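Local coordinates for Alpha/beta hydrolase fold protein (Ochrobactrum, PDB 4G8D) that probably hydrolyses ester bonds, consistent with an alpha/beta hydrolase acting as an N-acyl-homoserine lactone (AHL) lactonase, at residues Thr2-Glu7 / Val17-Gly22; Asp58-Gly63 / Ala81-Glu86. The protein carries 1 engineered substitution. One frame throughout, in Å; residues are numbered along the deposited sequence. Where two conformers were deposited one is given.

Overall arrangement
Both contacts belong to the alpha/beta hydrolase fold but sit at different depths. Contact 1 lies at the edge of the central sheet, about 18 Å from the chain centre, and is partly buried. It joins the two strands of the N-terminal hairpin with backbone hydrogen bonds and one histidine-carboxylate bond. Contact 2 is buried, about 11 Å from the chain centre. It sets the loop after strand 52-57 against helix 77-90, and it is held by apolar side chains, with no hydrogen bond across it. The two centres are 16 Å apart. A salt bridge connects them: Arg18 NH1 of contact 1 lies 2.9 Å from Asp58 OD1 of contact 2.

Contact 1: residues Thr2-Glu7 / Val17-Gly22; sequences TINYHE and VRESEG
Asn4 and Glu19 form an antiparallel hydrogen-bonded pair, as do His6 and Val17. In the first, Asn4 N gives to Glu19 O at 2.8 Å and Glu19 N returns a bond to Asn4 O. In the second, His6 N gives to Val17 O, and Val17 N reaches His6 O at 2.7 Å. Tyr5 and Arg18 lie between them as a non-hydrogen-bonded pair. Here Tyr5 CA makes a CA-H...O contact of 3.4 Å with Val17 O.

The side-chain bond of the contact runs from His6 NE2 to Glu19 OE2, at 2.6 Å and 153°. The oxygen lies close to the imidazole plane. It is met on its anti side, with the donor somewhat out of the carboxylate plane; ring and carboxylate are turned 52° apart. His6 CG stands between its backbone N and carbonyl carbon (chi1 58°), which folds the ring back over the neighbouring strand. Val17 CB lies over one ring face, offset toward the rim. Glu19 OE1 makes a salt bridge with Arg53, so the carboxylate has a cation on its other oxygen.

Strands 4-10 and 13-19 form the beta hairpin that begins the alpha/beta hydrolase sheet. Strand 4-10 is one of its two outermost strands, while 13-19 continues the sheet antiparallel to strand 52-57.

Further apolar contacts lie on the Tyr5 and Arg18 side. Arg18 CG meets the tyrosine ring at its edge, 4.1 Å from Tyr5 CD2. Ile3 CG2 lies 3.9 Å from Arg18 CB, and both side chains also touch Leu44 of helix 41-45. The Arg18 guanidinium continues to Asp58. Tyr5 OH donates to Glu7 OE2 at 2.7 Å, and its ring makes a cation-pi contact with Lys64.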
loop_
_atom_site.group_PDB
_atom_site.type_symbol
_atom_site.label_atom_id
_atom_site.label_comp_id
_atom_site.label_asym_id
_atom_site.label_seq_id
_atom_site.Cartn_x
_atom_site.Cartn_y
_atom_site.Cartn_z
ATOM N N THR A 2 15.507 9.628 14.922
ATOM C CA THR A 2 15.832 8.225 14.696
ATOM C C THR A 2 15.476 7.799 13.273
ATOM O O THR A 2 16.139 6.941 12.691
ATOM C CB THR A 2 15.119 7.313 15.709
ATOM O OG1 THR A 2 13.701 7.477 15.591
ATOM C CG2 THR A 2 15.550 7.658 17.128
ATOM N N ILE A 3 14.424 8.399 12.723
ATOM C CA ILE A 3 14.037 8.147 11.339
ATOM C C ILE A 3 14.907 8.958 10.388
ATOM O O ILE A 3 15.118 10.152 10.590
ATOM C CB ILE A 3 12.559 8.489 11.087
ATOM C CG1 ILE A 3 11.663 7.596 11.944
ATOM C CG2 ILE A 3 12.216 8.330 9.613
ATOM C CD1 ILE A 3 11.916 6.121 11.741
ATOM N N ASN A 4 15.412 8.294 9.354
ATOM C CA ASN A 4 16.225 8.942 8.346
ATOM C C ASN A 4 15.318 9.456 7.232
ATOM O O ASN A 4 14.795 8.676 6.438
ATOM C CB ASN A 4 17.247 7.944 7.808
ATOM C CG ASN A 4 17.985 8.460 6.595
ATOM O OD1 ASN A 4 17.949 9.649 6.292
ATOM N ND2 ASN A 4 18.657 7.558 5.886
ATOM N N TYR A 5 15.108 10.767 7.204
ATOM C CA TYR A 5 14.280 11.391 6.183
ATOM C C TYR A 5 15.163 12.002 5.110
ATOM O O TYR A 5 16.111 12.733 5.408
ATOM C CB TYR A 5 13.376 12.477 6.784
ATOM C CG TYR A 5 12.595 13.231 5.726
ATOM C CD1 TYR A 5 13.152 14.313 5.057
ATOM C CD2 TYR A 5 11.308 12.840 5.377
ATOM C CE1 TYR A 5 12.450 14.988 4.078
ATOM C CE2 TYR A 5 10.596 13.506 4.400
ATOM C CZ TYR A 5 11.168 14.581 3.755
ATOM O OH TYR A 5 10.457 15.245 2.780
ATOM N N HIS A 6 14.849 11.711 3.855
ATOM C CA HIS A 6 15.577 12.313 2.752
ATOM C C HIS A 6 14.727 12.305 1.489
ATOM O O HIS A 6 13.676 11.664 1.444
ATOM C CB HIS A 6 16.959 11.663 2.550
ATOM C CG HIS A 6 16.921 10.189 2.287
ATOM N ND1 HIS A 6 17.262 9.645 1.068
ATOM C CD2 HIS A 6 16.616 9.144 3.092
ATOM C CE1 HIS A 6 17.157 8.330 1.128
ATOM N NE2 HIS A 6 16.765 7.999 2.347
ATOM N N GLU A 7 15.167 13.033 0.474
ATOM C CA GLU A 7 14.370 13.210 -0.729
ATOM C C GLU A 7 15.180 12.799 -1.953
ATOM O O GLU A 7 16.388 13.062 -2.027
ATOM C CB GLU A 7 13.885 14.663 -0.844
ATOM C CG GLU A 7 12.972 15.090 0.309
ATOM C CD GLU A 7 12.647 16.576 0.322
ATOM O OE1 GLU A 7 13.279 17.345 -0.434
ATOM O OE2 GLU A 7 11.755 16.971 1.101
ATOM N N VAL A 17 11.398 10.188 1.242
ATOM C CA VAL A 17 11.638 8.840 1.733
ATOM C C VAL A 17 11.935 8.855 3.228
ATOM O O VAL A 17 12.746 9.655 3.699
ATOM C CB VAL A 17 12.828 8.190 0.992
ATOM C CG1 VAL A 17 13.103 6.789 1.533
ATOM C CG2 VAL A 17 12.573 8.157 -0.513
ATOM N N ARG A 18 11.277 7.971 3.974
ATOM C CA ARG A 18 11.605 7.756 5.381
ATOM C C ARG A 18 12.197 6.368 5.524
ATOM O O ARG A 18 11.666 5.415 4.957
ATOM C CB ARG A 18 10.355 7.841 6.248
ATOM C CG ARG A 18 9.707 9.195 6.265
ATOM C CD ARG A 18 8.278 9.088 6.772
ATOM N NE ARG A 18 7.529 10.278 6.390
ATOM C CZ ARG A 18 7.024 10.479 5.178
ATOM N NH1 ARG A 18 7.150 9.558 4.224
ATOM N NH2 ARG A 18 6.371 11.600 4.933
ATOM N N GLU A 19 13.291 6.251 6.271
ATOM C CA GLU A 19 13.910 4.954 6.527
ATOM C C GLU A 19 14.136 4.752 8.018
ATOM O O GLU A 19 14.603 5.658 8.714
ATOM C CB GLU A 19 15.256 4.824 5.812
ATOM C CG GLU A 19 15.196 4.942 4.298
ATOM C CD GLU A 19 16.534 4.638 3.655
ATOM O OE1 GLU A 19 17.159 3.622 4.029
ATOM O OE2 GLU A 19 16.973 5.421 2.793
ATOM N N SER A 20 13.803 3.563 8.506
ATOM C CA SER A 20 14.128 3.212 9.880
ATOM C C SER A 20 15.619 2.919 9.974
ATOM O O SER A 20 16.323 2.929 8.966
ATOM C CB SER A 20 13.321 1.997 10.336
ATOM O OG SER A 20 13.821 0.810 9.748
ATOM N N GLU A 21 16.073 2.627 11.187
ATOM C CA GLU A 21 17.485 2.416 11.426
ATOM C C GLU A 21 17.887 0.956 11.406
ATOM O O GLU A 21 19.035 0.652 11.579
ATOM C CB GLU A 21 17.856 3.010 12.783
ATOM C CG GLU A 21 17.953 4.499 12.755
ATOM C CD GLU A 21 18.602 5.078 13.986
ATOM O OE1 GLU A 21 17.953 5.051 15.042
ATOM O OE2 GLU A 21 19.709 5.584 13.838
ATOM N N GLY A 22 16.936 0.083 11.229
ATOM C CA GLY A 22 17.182 -1.349 11.236
ATOM C C GLY A 22 18.215 -1.814 10.226
ATOM O O GLY A 22 18.265 -1.340 9.086
HETATM O O HOH W 1 18.384 4.480 7.370
#

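Contact 2: residues Asp58-Gly63 / Ala81-Glu86; sequences DLPGHG and ADAMTE
Ala81 O takes two donors from Thr85, one turn on in the helix that faces Leu59 and Pro60. Thr85 OG1 reaches it at 2.8 Å and Thr85 N at 3.0 Å, from opposite faces of the carbonyl plane. The threonine hydroxyl is thereby tied back to its own helix.

No hydrogen bond crosses the contact; it rests on apolar side chains. The methyl CE of Met84 lies 3.9 Å from Leu59 CD2, and Met84 SD is almost as near to Leu59 CD2. The two side chains cross at about a right angle. Met84 is bent twice along its chain (chi2 -59°, chi3 97°), which turns CE toward the loop, where it also comes near Pro60 CD. Beside this, Ala83 CB points at the proline ring and lies 4.2 Å from Pro60 CG.

The loop directly follows strand 52-57 and carries the sequence Asp-Leu-Pro-Gly-His-Gly, a form of the Asp-x-x-Gly-x-Gly loop common in alpha/beta hydrolases. Helix 77-90 flanks it and leads to strand 97-101. Leu59 also touches Ile107 of helix 103-114, so its side chain touches both helices.

A type II beta turn from Leu59 to His62 shapes the loop, closed by His62 N to Leu59 O at 2.9 Å. Gly61 supplies the positive phi of this turn. His62 ND1 adds a 2.9 Å bond to Pro60 O, nearly straight at 166°. That oxygen lies in the imidazole plane, but the donor stands well above the plane of the carbonyl. Asp58 OD1 accepts from Gly37 N, and Asp58 OD2 from Lys64 N.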
loop_
_atom_site.group_PDB
_atom_site.type_symbol
_atom_site.label_atom_id
_atom_site.label_comp_id
_atom_site.label_asym_id
_atom_site.label_seq_id
_atom_site.Cartn_x
_atom_site.Cartn_y
_atom_site.Cartn_z
ATOM N N ASP A 58 6.735 8.710 0.043
ATOM C CA ASP A 58 5.475 9.335 -0.325
ATOM C C ASP A 58 5.282 9.235 -1.834
ATOM O O ASP A 58 6.182 9.580 -2.614
ATOM C CB ASP A 58 5.450 10.799 0.115
ATOM C CG ASP A 58 5.442 10.955 1.620
ATOM O OD1 ASP A 58 5.055 9.989 2.317
ATOM O OD2 ASP A 58 5.820 12.033 2.115
ATOM N N LEU A 59 4.124 8.740 -2.251
ATOM C CA LEU A 59 3.818 8.703 -3.678
ATOM C C LEU A 59 3.826 10.113 -4.260
ATOM O O LEU A 59 3.528 11.085 -3.564
ATOM C CB LEU A 59 2.440 8.086 -3.906
ATOM C CG LEU A 59 2.226 6.639 -3.474
ATOM C CD1 LEU A 59 0.765 6.241 -3.659
ATOM C CD2 LEU A 59 3.152 5.689 -4.245
ATOM N N PRO A 60 4.142 10.236 -5.560
ATOM C CA PRO A 60 3.950 11.528 -6.223
ATOM C C PRO A 60 2.549 12.082 -5.911
ATOM O O PRO A 60 1.569 11.312 -5.840
ATOM C CB PRO A 60 4.082 11.179 -7.711
ATOM C CG PRO A 60 5.021 10.001 -7.724
ATOM C CD PRO A 60 4.671 9.209 -6.474
ATOM N N GLY A 61 2.456 13.391 -5.689
ATOM C CA GLY A 61 1.191 14.021 -5.352
ATOM C C GLY A 61 0.725 13.839 -3.915
ATOM O O GLY A 61 -0.366 14.301 -3.561
ATOM N N HIS A 62 1.538 13.180 -3.095
ATOM C CA HIS A 62 1.171 12.851 -1.718
ATOM C C HIS A 62 2.263 13.271 -0.750
ATOM O O HIS A 62 3.449 13.343 -1.097
ATOM C CB HIS A 62 0.959 11.337 -1.570
ATOM C CG HIS A 62 -0.233 10.801 -2.304
ATOM N ND1 HIS A 62 -0.269 10.661 -3.678
ATOM C CD2 HIS A 62 -1.423 10.339 -1.849
ATOM C CE1 HIS A 62 -1.439 10.153 -4.033
ATOM N NE2 HIS A 62 -2.156 9.946 -2.941
ATOM N N GLY A 63 1.846 13.527 0.487
ATOM C CA GLY A 63 2.779 13.799 1.566
ATOM C C GLY A 63 3.778 14.888 1.237
ATOM O O GLY A 63 3.403 15.973 0.790
ATOM N N ALA A 81 3.544 2.190 -9.391
ATOM C CA ALA A 81 4.430 1.029 -9.330
ATOM C C ALA A 81 5.749 1.354 -10.021
ATOM O O ALA A 81 6.826 0.997 -9.525
ATOM C CB ALA A 81 3.765 -0.216 -9.948
ATOM N N ASP A 82 5.687 2.008 -11.180
ATOM C CA ASP A 82 6.905 2.472 -11.851
ATOM C C ASP A 82 7.717 3.403 -10.948
ATOM O O ASP A 82 8.941 3.263 -10.841
ATOM C CB ASP A 82 6.574 3.200 -13.158
ATOM C CG ASP A 82 6.302 2.261 -14.298
ATOM O OD1 ASP A 82 6.890 1.162 -14.316
ATOM O OD2 ASP A 82 5.523 2.635 -15.209
ATOM N N ALA A 83 7.046 4.363 -10.322
ATOM C CA ALA A 83 7.744 5.303 -9.446
ATOM C C ALA A 83 8.433 4.603 -8.269
ATOM O O ALA A 83 9.587 4.904 -7.949
ATOM C CB ALA A 83 6.792 6.378 -8.943
ATOM N N MET A 84 7.730 3.687 -7.608
ATOM C CA MET A 84 8.328 2.982 -6.482
ATOM C C MET A 84 9.473 2.079 -6.925
ATOM O O MET A 84 10.442 1.914 -6.191
ATOM C CB MET A 84 7.263 2.195 -5.721
ATOM C CG MET A 84 6.191 3.073 -5.047
ATOM S SD MET A 84 6.856 4.254 -3.842
ATOM C CE MET A 84 6.974 5.752 -4.820
ATOM N N THR A 85 9.376 1.506 -8.123
ATOM C CA THR A 85 10.454 0.682 -8.645
ATOM C C THR A 85 11.685 1.548 -8.892
ATOM O O THR A 85 12.813 1.150 -8.591
ATOM C CB THR A 85 10.018 -0.049 -9.918
ATOM O OG1 THR A 85 8.900 -0.892 -9.614
ATOM C CG2 THR A 85 11.137 -0.918 -10.440
ATOM N N GLU A 86 11.472 2.747 -9.417
ATOM C CA GLU A 86 12.577 3.678 -9.637
ATOM C C GLU A 86 13.196 4.117 -8.306
ATOM O O GLU A 86 14.414 4.225 -8.186
ATOM C CB GLU A 86 12.107 4.886 -10.461
ATOM C CG GLU A 86 13.200 5.922 -10.713
ATOM C CD GLU A 86 12.740 7.087 -11.561
ATOM O OE1 GLU A 86 11.622 7.034 -12.110
ATOM O OE2 GLU A 86 13.506 8.065 -11.673
#